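Local coordinates for protein AlyQ (Persicobacter sp. CCB-QB2, PDB 5XNR) that probably degrades the polysaccharide alginate by beta-elimination, joining an alginate lyase domain to a family 32 carbohydrate-binding module, at residues T164-S169 and V211-R216; W228-T233 and D348-Q353; Y317-G322 and A334-K339; M7-V12 and F47-A52; K239-Q244 and T295-G300. All blocks are in the same frame, centred on the assembly; numbering follows the deposited sequence.

Overall arrangement
In AlyQ, four of the five contacts, interactions 1, 2, 3 and 5, lie in the lyase domain; interaction 4 belongs to the binding module, its centre 47 Å from that of interaction 1. Interaction 1 is the buried one, combining strand pairing with an arginine–glutamate pair. The others are partly buried. Interaction 2 gathers its polar bonds on one threonine, interaction 3 sets a methyl-on-ring contact beside a tyrosine–aspartate bond nearer the surface, and interaction 4 is largely apolar around one backbone bond. In interaction 5 a tyrosine hydroxyl and a glycine N-H bond the backbone of one strand residue. Interactions 3 and 5 reach the same seven-stranded sheet and touch, Tyr-318 OH lying 3.8 Å from Tyr-297 CD1.

Interaction 1 (T164-S169 and V211-R216); sequences TYPDGS and VRSELR
Glu-214 OE2 is gripped by two nitrogens of Arg-212, whose stem packs on Thr-164 of the facing segment. The guanidinium offers its side, with NE of Arg-212 3.0 Å and NH2 3.2 Å from Glu-214 OE2, and the oxygen lies close to the guanidinium plane. Bends at the second and third torsions of Arg-212 bring the guanidinium along its own strand to Glu-214, while its CD rests 3.7 Å from Thr-164 CG2. The backbones themselves join at Thr-164 and Glu-214 as an antiparallel hydrogen-bonded pair: Thr-164 N donates to Glu-214 O (3.1 Å), and Glu-214 N returns a bond to Thr-164 O (3.2 Å). The chain then leaves the strand in a type I turn from Tyr-165 to Gly-168, where Pro-166 CB presses tightly on Val-211 CG1 at 3.5 Å. Ser-213 OG is bonded to Tyr-182 O, and Tyr-361 makes a cation-pi contact with Arg-212. The sequence RSELR of 212-216 matches a signature motif of family 7 alginate lyases, in whose relatives this strand lines the substrate groove of the jelly roll.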
# COMPACT_ATOMS: atom_id res chain seq x y z
N THR A 164 -15.12 -9.21 -14.85
CA THR A 164 -16.35 -8.50 -15.09
C THR A 164 -16.13 -7.03 -14.70
O THR A 164 -15.66 -6.73 -13.63
CB THR A 164 -17.52 -9.13 -14.33
OG1 THR A 164 -17.71 -10.47 -14.79
CG2 THR A 164 -18.82 -8.37 -14.52
N TYR A 165 -16.46 -6.13 -15.61
CA TYR A 165 -16.17 -4.73 -15.44
C TYR A 165 -17.44 -4.04 -14.95
O TYR A 165 -18.53 -4.59 -15.05
CB TYR A 165 -15.65 -4.12 -16.75
CG TYR A 165 -14.28 -4.56 -17.21
CD1 TYR A 165 -13.13 -4.19 -16.52
CD2 TYR A 165 -14.12 -5.36 -18.34
CE1 TYR A 165 -11.87 -4.60 -16.93
CE2 TYR A 165 -12.86 -5.76 -18.78
CZ TYR A 165 -11.73 -5.39 -18.06
OH TYR A 165 -10.49 -5.79 -18.47
N PRO A 166 -17.31 -2.80 -14.45
CA PRO A 166 -18.41 -1.94 -14.04
C PRO A 166 -19.37 -1.52 -15.16
O PRO A 166 -20.48 -1.14 -14.86
CB PRO A 166 -17.72 -0.68 -13.52
CG PRO A 166 -16.43 -1.22 -12.94
CD PRO A 166 -16.03 -2.22 -14.00
N ASP A 167 -18.91 -1.54 -16.41
CA ASP A 167 -19.70 -1.18 -17.57
C ASP A 167 -20.53 -2.40 -18.04
O ASP A 167 -21.24 -2.32 -19.04
CB ASP A 167 -18.81 -0.61 -18.69
CG ASP A 167 -17.96 -1.63 -19.44
OD1 ASP A 167 -18.11 -2.86 -19.20
OD2 ASP A 167 -17.16 -1.18 -20.30
N GLY A 168 -20.46 -3.51 -17.32
CA GLY A 168 -21.31 -4.66 -17.61
C GLY A 168 -20.64 -5.64 -18.55
O GLY A 168 -21.14 -6.75 -18.68
N SER A 169 -19.52 -5.24 -19.18
CA SER A 169 -18.76 -6.11 -20.12
C SER A 169 -17.93 -7.12 -19.34
O SER A 169 -17.74 -7.00 -18.15
CB SER A 169 -17.86 -5.29 -21.05
OG SER A 169 -16.83 -4.62 -20.34
N VAL A 211 -21.75 -2.70 -8.42
CA VAL A 211 -20.80 -2.41 -9.45
C VAL A 211 -19.53 -3.20 -9.14
O VAL A 211 -19.02 -3.06 -8.03
CB VAL A 211 -20.53 -0.89 -9.50
CG1 VAL A 211 -19.60 -0.50 -10.62
CG2 VAL A 211 -21.81 -0.09 -9.61
N ARG A 212 -19.02 -4.00 -10.09
CA ARG A 212 -17.82 -4.77 -9.82
C ARG A 212 -16.73 -4.53 -10.87
O ARG A 212 -16.99 -4.39 -12.04
CB ARG A 212 -18.14 -6.27 -9.73
CG ARG A 212 -18.50 -6.94 -11.05
CD ARG A 212 -19.86 -7.63 -11.01
NE ARG A 212 -19.97 -8.72 -10.04
CZ ARG A 212 -21.09 -9.08 -9.42
NH1 ARG A 212 -22.27 -8.65 -9.85
NH2 ARG A 212 -21.04 -9.85 -8.35
N SER A 213 -15.50 -4.50 -10.40
CA SER A 213 -14.39 -4.88 -11.23
C SER A 213 -13.67 -6.07 -10.57
O SER A 213 -12.90 -5.87 -9.66
CB SER A 213 -13.46 -3.73 -11.46
OG SER A 213 -12.38 -4.12 -12.31
N GLU A 214 -13.93 -7.30 -11.01
CA GLU A 214 -13.48 -8.47 -10.22
C GLU A 214 -13.34 -9.74 -11.07
O GLU A 214 -14.03 -9.91 -12.08
CB GLU A 214 -14.44 -8.66 -9.04
CG GLU A 214 -15.70 -9.44 -9.34
CD GLU A 214 -16.58 -9.75 -8.13
OE1 GLU A 214 -16.04 -9.92 -6.99
OE2 GLU A 214 -17.80 -9.83 -8.33
N LEU A 215 -12.47 -10.64 -10.62
CA LEU A 215 -12.15 -11.92 -11.32
C LEU A 215 -13.09 -13.05 -10.87
O LEU A 215 -13.39 -13.15 -9.71
CB LEU A 215 -10.71 -12.33 -11.00
CG LEU A 215 -9.64 -11.33 -11.41
CD1 LEU A 215 -8.26 -11.77 -10.91
CD2 LEU A 215 -9.63 -11.14 -12.93
N ARG A 216 -13.56 -13.87 -11.81
CA ARG A 216 -14.28 -15.09 -11.46
C ARG A 216 -13.40 -16.30 -11.85
O ARG A 216 -12.86 -16.40 -12.96
CB ARG A 216 -15.65 -15.08 -12.15
CG ARG A 216 -16.59 -16.20 -11.74
CD ARG A 216 -16.88 -17.23 -12.83
NE ARG A 216 -18.04 -18.10 -12.60
CZ ARG A 216 -17.98 -19.38 -12.24
NH1 ARG A 216 -16.84 -19.98 -11.94
NH2 ARG A 216 -19.10 -20.07 -12.19

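Interaction 2 (W228-T233 and D348-Q353); sequences WTTTGT and DLNYDQ
Leu-349 meets Thr-230 through its carbonyl O, which touches CG2 of the threonine. One residue on, Asn-350 brings its amide over to the same side chain: ND2 donates to Thr-230 OG1 at 2.7 Å, almost straight (173°) and with the oxygen in the amide plane. Tyr-351 follows with a grip at both ends of its backbone. Its N donates to Thr-230 OG1 at 3.1 Å, giving that oxygen a second donor, and its O accepts from Thr-230 N at 3.0 Å. Since Thr-230 holds OG1 between its own N and carbonyl carbon (chi1 60°), CG2 is left to stand over the middle of the Tyr-351 ring, 3.3 Å from the centroid, a close CH-pi contact. Asp-352 adds lighter packing, its CB 4.0 Å from Thr-229 CG2. Around this pair of loops, Trp-228 and Tyr-351 both lie on Ile-257 of strand 256-258, Thr-230 touches Val-309 of strand 302-310, and Tyr-351 OH bonds His-314 of strand 313-319, so that the two loops touch strands of both sheets of the lyase domain.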
# COMPACT_ATOMS: atom_id res chain seq x y z
N TRP A 228 -16.48 -26.21 -8.18
CA TRP A 228 -15.94 -27.25 -7.28
C TRP A 228 -16.90 -27.43 -6.10
O TRP A 228 -17.95 -26.77 -6.04
CB TRP A 228 -14.48 -26.94 -6.87
CG TRP A 228 -14.15 -25.51 -6.53
CD1 TRP A 228 -13.66 -24.56 -7.38
CD2 TRP A 228 -14.27 -24.86 -5.24
NE1 TRP A 228 -13.49 -23.37 -6.72
CE2 TRP A 228 -13.86 -23.53 -5.41
CE3 TRP A 228 -14.67 -25.27 -3.97
CZ2 TRP A 228 -13.84 -22.61 -4.35
CZ3 TRP A 228 -14.67 -24.37 -2.93
CH2 TRP A 228 -14.27 -23.05 -3.12
N THR A 229 -16.56 -28.32 -5.17
CA THR A 229 -17.42 -28.59 -4.00
C THR A 229 -16.64 -28.37 -2.70
O THR A 229 -15.41 -28.30 -2.70
CB THR A 229 -17.98 -30.02 -4.07
OG1 THR A 229 -17.13 -30.92 -3.35
CG2 THR A 229 -18.11 -30.52 -5.49
N THR A 230 -17.37 -28.32 -1.58
CA THR A 230 -16.75 -28.18 -0.26
C THR A 230 -16.00 -29.46 0.14
O THR A 230 -15.34 -29.48 1.18
CB THR A 230 -17.79 -27.75 0.79
OG1 THR A 230 -18.84 -28.72 0.89
CG2 THR A 230 -18.38 -26.38 0.50
N THR A 231 -16.05 -30.51 -0.67
CA THR A 231 -15.32 -31.75 -0.35
C THR A 231 -13.88 -31.64 -0.85
O THR A 231 -13.65 -31.30 -2.00
CB THR A 231 -16.06 -32.97 -0.93
OG1 THR A 231 -17.40 -32.88 -0.44
CG2 THR A 231 -15.46 -34.31 -0.56
N GLY A 232 -12.92 -31.93 0.03
CA GLY A 232 -11.50 -31.77 -0.26
C GLY A 232 -10.94 -30.50 0.37
O GLY A 232 -11.56 -29.90 1.25
N THR A 233 -9.76 -30.11 -0.08
CA THR A 233 -9.13 -28.96 0.45
C THR A 233 -9.06 -27.90 -0.65
O THR A 233 -8.56 -28.18 -1.73
CB THR A 233 -7.76 -29.32 1.04
OG1 THR A 233 -8.03 -30.21 2.12
CG2 THR A 233 -7.00 -28.13 1.56
N ASP A 348 -19.15 -24.32 9.21
CA ASP A 348 -19.13 -25.70 8.68
C ASP A 348 -20.39 -25.86 7.84
O ASP A 348 -21.50 -25.74 8.38
CB ASP A 348 -19.09 -26.75 9.80
CG ASP A 348 -18.59 -28.13 9.37
OD1 ASP A 348 -18.51 -28.38 8.14
OD2 ASP A 348 -18.30 -28.95 10.28
N LEU A 349 -20.21 -26.07 6.54
CA LEU A 349 -21.35 -26.20 5.65
C LEU A 349 -20.89 -26.89 4.36
O LEU A 349 -19.78 -26.68 3.92
CB LEU A 349 -21.92 -24.82 5.35
CG LEU A 349 -23.16 -24.80 4.46
CD1 LEU A 349 -24.42 -25.11 5.26
CD2 LEU A 349 -23.29 -23.45 3.77
N ASN A 350 -21.76 -27.72 3.79
CA ASN A 350 -21.43 -28.42 2.56
C ASN A 350 -22.34 -27.92 1.43
O ASN A 350 -23.56 -27.71 1.60
CB ASN A 350 -21.52 -29.95 2.72
CG ASN A 350 -20.37 -30.51 3.53
OD1 ASN A 350 -20.60 -31.13 4.58
ND2 ASN A 350 -19.15 -30.25 3.10
N TYR A 351 -21.71 -27.73 0.27
CA TYR A 351 -22.41 -27.33 -0.95
C TYR A 351 -21.50 -27.64 -2.14
O TYR A 351 -20.28 -27.89 -1.97
CB TYR A 351 -22.81 -25.85 -0.93
CG TYR A 351 -21.70 -24.92 -0.52
CD1 TYR A 351 -21.41 -24.69 0.81
CD2 TYR A 351 -20.91 -24.27 -1.47
CE1 TYR A 351 -20.39 -23.83 1.20
CE2 TYR A 351 -19.88 -23.41 -1.10
CZ TYR A 351 -19.61 -23.20 0.25
OH TYR A 351 -18.60 -22.38 0.66
N ASP A 352 -22.11 -27.60 -3.32
CA ASP A 352 -21.39 -27.80 -4.59
C ASP A 352 -21.55 -26.53 -5.44
O ASP A 352 -22.03 -25.49 -4.94
CB ASP A 352 -21.85 -29.09 -5.29
CG ASP A 352 -23.32 -29.11 -5.68
OD1 ASP A 352 -23.92 -28.01 -5.74
OD2 ASP A 352 -23.84 -30.21 -5.94
N GLN A 353 -21.12 -26.63 -6.69
CA GLN A 353 -21.23 -25.53 -7.67
C GLN A 353 -20.52 -24.29 -7.11
O GLN A 353 -21.03 -23.17 -7.24
CB GLN A 353 -22.70 -25.29 -8.05
CG GLN A 353 -23.30 -26.40 -8.91
CD GLN A 353 -22.74 -26.50 -10.31
OE1 GLN A 353 -21.79 -27.25 -10.58
NE2 GLN A 353 -23.31 -25.74 -11.23

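Interaction 3 (Y317-G322 and A334-K339); sequences YYSEDG and AAYLIK
Leu-337 and Tyr-317 make the close-packed end of this contact, lying side by side and pointing the same way. The leucine CD2 stands over the centre of the tyrosine ring, 3.6 Å from the centroid, a CH-pi contact; Tyr-317 OH is bonded beyond it to Glu-308. Further along, Ile-338 CD1 reaches Tyr-318 CB at 3.5 Å. One backbone hydrogen bond joins the segments, Tyr-318 N to Tyr-336 O at 3.0 Å. Strand 313-319 belongs to the seven-stranded sheet of the lyase jelly roll, and the chain returning from helix 324-330 through a short 3-10 turn meets it in a single bridge. Tyr-336 holds CG anti to its carbonyl carbon (chi1 -58°), and its ring still packs against buried Ser-319, CD1 lying 3.5 Å from the serine CB. The solvent side begins at its hydroxyl, which donates to the syn lone pair of OD2 of Asp-321, an exposed residue, at 2.6 Å, with ring and carboxylate planes 78° apart. Ser-319 OG donates to Asp-321 OD1 from above the carboxylate plane; with Lys-323 N also bonded to OD1, the carboxylate's rotation is probably restrained.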
# COMPACT_ATOMS: atom_id res chain seq x y z
N TYR A 317 -8.06 -16.76 7.83
CA TYR A 317 -6.76 -16.28 8.28
C TYR A 317 -6.61 -14.82 7.84
O TYR A 317 -6.99 -14.49 6.74
CB TYR A 317 -5.60 -17.04 7.64
CG TYR A 317 -5.53 -18.54 7.86
CD1 TYR A 317 -6.37 -19.41 7.19
CD2 TYR A 317 -4.58 -19.09 8.70
CE1 TYR A 317 -6.27 -20.78 7.35
CE2 TYR A 317 -4.50 -20.46 8.91
CZ TYR A 317 -5.34 -21.32 8.23
OH TYR A 317 -5.25 -22.68 8.43
N TYR A 318 -6.05 -13.98 8.69
CA TYR A 318 -5.89 -12.56 8.39
C TYR A 318 -4.58 -12.06 8.99
O TYR A 318 -4.25 -12.42 10.10
CB TYR A 318 -7.05 -11.73 8.95
CG TYR A 318 -6.98 -10.27 8.58
CD1 TYR A 318 -7.46 -9.82 7.36
CD2 TYR A 318 -6.40 -9.34 9.43
CE1 TYR A 318 -7.38 -8.49 7.01
CE2 TYR A 318 -6.32 -8.00 9.09
CZ TYR A 318 -6.81 -7.58 7.87
OH TYR A 318 -6.73 -6.27 7.51
N SER A 319 -3.84 -11.21 8.28
CA SER A 319 -2.64 -10.63 8.90
C SER A 319 -2.29 -9.29 8.27
O SER A 319 -2.45 -9.10 7.08
CB SER A 319 -1.47 -11.54 8.79
OG SER A 319 -0.33 -10.89 9.33
N GLU A 320 -1.74 -8.40 9.09
CA GLU A 320 -1.25 -7.12 8.59
C GLU A 320 0.28 -7.05 8.79
O GLU A 320 0.85 -6.01 8.58
CB GLU A 320 -2.01 -5.97 9.27
CG GLU A 320 -3.42 -5.75 8.71
CD GLU A 320 -4.26 -4.72 9.46
OE1 GLU A 320 -3.68 -4.02 10.31
OE2 GLU A 320 -5.49 -4.64 9.22
N ASP A 321 0.94 -8.17 9.10
CA ASP A 321 2.35 -8.18 9.49
C ASP A 321 3.22 -8.59 8.30
O ASP A 321 4.45 -8.53 8.38
CB ASP A 321 2.61 -9.03 10.74
CG ASP A 321 2.52 -10.55 10.56
OD1 ASP A 321 2.28 -11.00 9.42
OD2 ASP A 321 2.69 -11.28 11.57
N GLY A 322 2.61 -9.04 7.20
CA GLY A 322 3.37 -9.36 5.96
C GLY A 322 3.81 -10.82 5.88
O GLY A 322 4.43 -11.22 4.90
N ALA A 334 -1.50 -20.98 12.17
CA ALA A 334 -2.58 -21.02 13.17
C ALA A 334 -2.72 -19.69 13.94
O ALA A 334 -3.84 -19.28 14.27
CB ALA A 334 -2.33 -22.17 14.12
N ALA A 335 -1.60 -19.05 14.26
CA ALA A 335 -1.61 -17.75 14.96
C ALA A 335 -2.57 -16.75 14.28
O ALA A 335 -3.16 -15.91 14.95
CB ALA A 335 -0.20 -17.20 15.03
N TYR A 336 -2.75 -16.84 12.96
CA TYR A 336 -3.47 -15.81 12.19
C TYR A 336 -4.94 -16.20 11.94
O TYR A 336 -5.61 -15.53 11.19
CB TYR A 336 -2.77 -15.59 10.86
CG TYR A 336 -1.33 -15.17 10.98
CD1 TYR A 336 -1.00 -13.87 11.31
CD2 TYR A 336 -0.28 -16.07 10.81
CE1 TYR A 336 0.31 -13.46 11.46
CE2 TYR A 336 1.04 -15.67 10.95
CZ TYR A 336 1.35 -14.36 11.28
OH TYR A 336 2.63 -13.90 11.39
N LEU A 337 -5.42 -17.27 12.55
CA LEU A 337 -6.82 -17.67 12.40
C LEU A 337 -7.72 -16.63 13.07
O LEU A 337 -7.41 -16.15 14.16
CB LEU A 337 -7.03 -19.03 13.07
CG LEU A 337 -6.58 -20.23 12.24
CD1 LEU A 337 -6.61 -21.50 13.07
CD2 LEU A 337 -7.44 -20.40 10.98
N ILE A 338 -8.83 -16.31 12.41
CA ILE A 338 -9.89 -15.57 13.05
C ILE A 338 -10.86 -16.62 13.62
O ILE A 338 -11.62 -17.27 12.89
CB ILE A 338 -10.57 -14.56 12.09
CG1 ILE A 338 -9.74 -13.30 11.86
CG2 ILE A 338 -11.93 -14.14 12.61
CD1 ILE A 338 -8.28 -13.53 11.73
N LYS A 339 -10.80 -16.78 14.94
CA LYS A 339 -11.60 -17.75 15.65
C LYS A 339 -12.99 -17.18 15.91
O LYS A 339 -13.21 -15.98 15.99
CB LYS A 339 -10.96 -18.13 16.99
CG LYS A 339 -9.85 -19.17 16.91
CD LYS A 339 -8.46 -18.58 16.84
CE LYS A 339 -7.75 -18.50 18.18
NZ LYS A 339 -6.97 -19.72 18.46

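Interaction 4 (M7-V12 and F47-A52); sequences MQYDIV and FDLGSA
Two side-chain torsions bring the segments together at Val-12 and Leu-49. Val-12 sets CG1 between its own N and carbonyl carbon (chi1 58°), which lays this methyl against the facing backbone, 3.1 Å from Asp-48 O and 3.4 Å from Gly-50 N. Leu-49 starts away from the other segment, but with CG anti to its carbonyl carbon (chi1 -62°) its branches swing back, and CD2 comes to 3.5 Å from Asp-10 O and 3.9 Å from Tyr-9 CB. Ile-11 packs beside it, its CG1 near Leu-49 CD2 and its CG2 at the edge of the Phe-47 ring, 4.1 Å from CD1. The polar element is one backbone bond, Val-12 N to Asp-48 O at 2.8 Å, approached nearly head-on to the carbonyl. Asp-48 also shapes its own corner: OD1 takes the N-H of Gly-50 at 2.8 Å from above the carboxylate plane, forming an Asx turn, and is tied as well to Arg-109 by a salt bridge. Tyr-9 OH is bonded to Thr-54 O. Both segments cross from one sheet of the module to the other, one leading from strand 7-9 of the six-stranded sheet toward strand 13-16 of the five-stranded one, the other turning from strand 44-49 back to strand 52-62. Such corners are part of the discoidin-like beta-sandwich shared by F5/8 type C domains and family 32 binding modules.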
# COMPACT_ATOMS: atom_id res chain seq x y z
N MET A 7 9.78 8.66 7.17
CA MET A 7 10.76 7.88 7.96
C MET A 7 12.03 8.71 8.23
O MET A 7 12.56 9.35 7.32
CB MET A 7 11.14 6.61 7.20
CG MET A 7 11.90 5.59 8.04
SD MET A 7 12.61 4.26 7.02
CE MET A 7 11.35 4.03 5.75
N GLN A 8 12.53 8.67 9.47
CA GLN A 8 13.70 9.45 9.88
C GLN A 8 14.90 8.52 10.10
O GLN A 8 14.84 7.66 10.96
CB GLN A 8 13.45 10.24 11.16
CG GLN A 8 14.71 10.95 11.67
CD GLN A 8 14.49 11.88 12.84
OE1 GLN A 8 13.54 11.74 13.61
NE2 GLN A 8 15.39 12.83 12.99
N TYR A 9 15.98 8.75 9.37
CA TYR A 9 17.19 7.93 9.54
C TYR A 9 18.04 8.46 10.70
O TYR A 9 18.25 9.68 10.86
CB TYR A 9 17.98 7.84 8.23
CG TYR A 9 17.19 7.31 7.06
CD1 TYR A 9 16.91 5.95 6.94
CD2 TYR A 9 16.68 8.15 6.09
CE1 TYR A 9 16.15 5.45 5.89
CE2 TYR A 9 15.92 7.67 5.03
CZ TYR A 9 15.67 6.31 4.93
OH TYR A 9 14.93 5.83 3.89
N ASP A 10 18.56 7.54 11.49
CA ASP A 10 19.51 7.88 12.55
C ASP A 10 20.86 8.21 11.93
O ASP A 10 21.34 7.51 11.04
CB ASP A 10 19.71 6.74 13.54
CG ASP A 10 18.43 6.28 14.21
OD1 ASP A 10 17.55 7.13 14.43
OD2 ASP A 10 18.33 5.08 14.49
N ILE A 11 21.45 9.29 12.41
CA ILE A 11 22.77 9.70 11.96
C ILE A 11 23.77 9.10 12.95
O ILE A 11 23.71 9.43 14.13
CB ILE A 11 22.90 11.23 11.88
CG1 ILE A 11 21.87 11.86 10.93
CG2 ILE A 11 24.33 11.64 11.51
CD1 ILE A 11 21.63 13.34 11.17
N VAL A 12 24.65 8.25 12.48
CA VAL A 12 25.47 7.48 13.39
C VAL A 12 26.81 8.20 13.61
O VAL A 12 27.45 7.98 14.63
CB VAL A 12 25.64 6.03 12.92
CG1 VAL A 12 26.27 5.95 11.54
CG2 VAL A 12 26.45 5.23 13.94
N PHE A 47 27.44 13.72 6.90
CA PHE A 47 26.63 12.92 7.83
C PHE A 47 26.64 11.48 7.37
O PHE A 47 26.52 11.25 6.19
CB PHE A 47 25.19 13.44 7.91
CG PHE A 47 25.12 14.88 8.33
CD1 PHE A 47 25.09 15.21 9.68
CD2 PHE A 47 25.14 15.90 7.40
CE1 PHE A 47 25.04 16.54 10.07
CE2 PHE A 47 25.11 17.23 7.80
CZ PHE A 47 25.05 17.55 9.13
N ASP A 48 26.79 10.56 8.32
CA ASP A 48 26.89 9.13 8.03
C ASP A 48 25.68 8.37 8.63
O ASP A 48 25.47 8.43 9.84
CB ASP A 48 28.19 8.53 8.59
CG ASP A 48 28.41 7.07 8.20
OD1 ASP A 48 27.56 6.51 7.44
OD2 ASP A 48 29.41 6.49 8.66
N LEU A 49 25.00 7.59 7.78
CA LEU A 49 23.81 6.78 8.18
C LEU A 49 24.16 5.32 8.51
O LEU A 49 23.25 4.51 8.80
CB LEU A 49 22.81 6.78 7.03
CG LEU A 49 22.26 8.14 6.64
CD1 LEU A 49 21.19 7.94 5.58
CD2 LEU A 49 21.71 8.87 7.86
N GLY A 50 25.43 4.94 8.43
CA GLY A 50 25.86 3.60 8.85
C GLY A 50 25.85 2.59 7.70
O GLY A 50 26.72 1.71 7.65
N SER A 51 24.84 2.71 6.82
CA SER A 51 24.66 1.92 5.59
C SER A 51 23.87 2.78 4.58
O SER A 51 23.51 3.91 4.90
CB SER A 51 23.95 0.60 5.85
OG SER A 51 22.57 0.80 6.17
N ALA A 52 23.57 2.24 3.41
CA ALA A 52 22.85 3.01 2.37
C ALA A 52 21.34 2.88 2.57
O ALA A 52 20.82 1.82 2.88
CB ALA A 52 23.26 2.54 0.99

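Interaction 5 (K239-Q244 and T295-G300); sequences KQAITQ and TNYNLG
Ile-242 and Tyr-297 meet where an inner strand of the lyase jelly roll is met by a loop that leads from one sheet (strand 291-294) to the other (strand 302-310). Strand 233-244 pairs with strand 302-310, and loop 295-300, which leads into that partner, bonds both the N and the O of Ile-242. Ile-242 N donates to the phenol oxygen Tyr-297 OH at 3.1 Å, and Gly-300 N donates to Ile-242 O at 2.9 Å, tilted 31° from the carbonyl plane. Tyr-297 OH is bonded also to Thr-301 O, so the hydroxyl links strand and loop. A weaker CA-H...O contact joins Leu-299 CA to Ile-242 O at 3.5 Å. Apolar contacts are looser: Ile-242 CG2 lies 4.3 Å from CD2 of the exposed Leu-299, and Ile-242 CB lies 4.1 Å from Tyr-297 CE2. Ile-242, Tyr-297 and Leu-299 all touch Leu-273 of the other sheet. Within the same strand, Thr-243 and Gln-244 form a classic beta bulge opposite Glu-381, to which Thr-243 OG1 is bonded. With CG anti to the backbone N (chi1 -180°), Tyr-297 extends edge-on to the strand, and Ile-242 O lies in its ring plane, 3.8 Å from CE2.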
# COMPACT_ATOMS: atom_id res chain seq x y z
N LYS A 239 -3.10 -11.14 -1.11
CA LYS A 239 -2.46 -9.98 -0.50
C LYS A 239 -2.94 -8.72 -1.21
O LYS A 239 -2.69 -8.56 -2.39
CB LYS A 239 -0.93 -10.02 -0.62
CG LYS A 239 -0.20 -8.76 -0.14
CD LYS A 239 1.30 -8.77 -0.36
CE LYS A 239 2.11 -9.08 0.87
NZ LYS A 239 3.56 -9.15 0.58
N GLN A 240 -3.59 -7.83 -0.47
CA GLN A 240 -4.29 -6.71 -1.08
C GLN A 240 -4.46 -5.56 -0.09
O GLN A 240 -4.28 -5.73 1.12
CB GLN A 240 -5.68 -7.16 -1.50
CG GLN A 240 -6.61 -7.53 -0.34
CD GLN A 240 -7.89 -8.16 -0.83
OE1 GLN A 240 -8.14 -8.28 -2.02
NE2 GLN A 240 -8.71 -8.60 0.10
N ALA A 241 -4.83 -4.40 -0.61
CA ALA A 241 -5.30 -3.30 0.23
C ALA A 241 -6.59 -2.76 -0.36
O ALA A 241 -6.75 -2.69 -1.57
CB ALA A 241 -4.25 -2.23 0.34
N ILE A 242 -7.54 -2.44 0.51
CA ILE A 242 -8.70 -1.74 0.04
C ILE A 242 -8.36 -0.27 0.19
O ILE A 242 -8.07 0.17 1.31
CB ILE A 242 -9.96 -2.11 0.83
CG1 ILE A 242 -10.28 -3.61 0.76
CG2 ILE A 242 -11.12 -1.26 0.36
CD1 ILE A 242 -11.22 -4.09 1.86
N THR A 243 -8.37 0.45 -0.93
CA THR A 243 -7.82 1.80 -0.97
C THR A 243 -8.91 2.87 -1.08
O THR A 243 -8.62 4.04 -0.81
CB THR A 243 -6.85 1.94 -2.14
OG1 THR A 243 -7.48 1.36 -3.29
CG2 THR A 243 -5.53 1.27 -1.87
N GLN A 244 -10.12 2.54 -1.50
CA GLN A 244 -11.14 3.60 -1.61
C GLN A 244 -12.53 2.98 -1.46
O GLN A 244 -12.74 1.86 -1.90
CB GLN A 244 -11.04 4.32 -2.95
CG GLN A 244 -11.88 5.60 -3.06
CD GLN A 244 -11.18 6.80 -2.47
OE1 GLN A 244 -11.02 6.92 -1.26
NE2 GLN A 244 -10.74 7.70 -3.34
N THR A 295 -12.21 -3.65 13.71
CA THR A 295 -13.14 -2.51 13.80
C THR A 295 -12.47 -1.21 13.34
O THR A 295 -13.12 -0.19 13.20
CB THR A 295 -13.63 -2.30 15.24
OG1 THR A 295 -12.50 -2.23 16.13
CG2 THR A 295 -14.57 -3.40 15.69
N ASN A 296 -11.15 -1.24 13.14
CA ASN A 296 -10.37 -0.04 12.84
C ASN A 296 -9.56 -0.27 11.56
O ASN A 296 -8.35 -0.04 11.56
CB ASN A 296 -9.44 0.34 14.01
CG ASN A 296 -8.40 -0.72 14.39
OD1 ASN A 296 -8.55 -1.90 14.12
ND2 ASN A 296 -7.33 -0.29 15.02
N TYR A 297 -10.20 -0.73 10.48
CA TYR A 297 -9.43 -0.87 9.24
C TYR A 297 -9.25 0.50 8.59
O TYR A 297 -10.23 1.22 8.33
CB TYR A 297 -10.09 -1.84 8.25
CG TYR A 297 -9.28 -1.98 6.99
CD1 TYR A 297 -8.19 -2.83 6.92
CD2 TYR A 297 -9.58 -1.24 5.85
CE1 TYR A 297 -7.44 -2.97 5.76
CE2 TYR A 297 -8.83 -1.34 4.69
CZ TYR A 297 -7.76 -2.21 4.65
OH TYR A 297 -7.00 -2.30 3.51
N ASN A 298 -7.98 0.85 8.35
CA ASN A 298 -7.61 2.11 7.67
C ASN A 298 -7.41 1.85 6.17
O ASN A 298 -6.71 0.90 5.77
CB ASN A 298 -6.37 2.73 8.31
CG ASN A 298 -6.60 2.98 9.78
OD1 ASN A 298 -5.93 2.41 10.63
ND2 ASN A 298 -7.62 3.78 10.09
N LEU A 299 -8.02 2.69 5.35
CA LEU A 299 -7.90 2.54 3.92
C LEU A 299 -6.43 2.57 3.52
O LEU A 299 -5.72 3.45 3.94
CB LEU A 299 -8.66 3.66 3.22
CG LEU A 299 -10.17 3.56 3.32
CD1 LEU A 299 -10.81 4.72 2.57
CD2 LEU A 299 -10.66 2.23 2.78
N GLY A 300 -6.01 1.59 2.71
CA GLY A 300 -4.66 1.53 2.15
C GLY A 300 -3.72 0.65 2.96
O GLY A 300 -2.52 0.57 2.64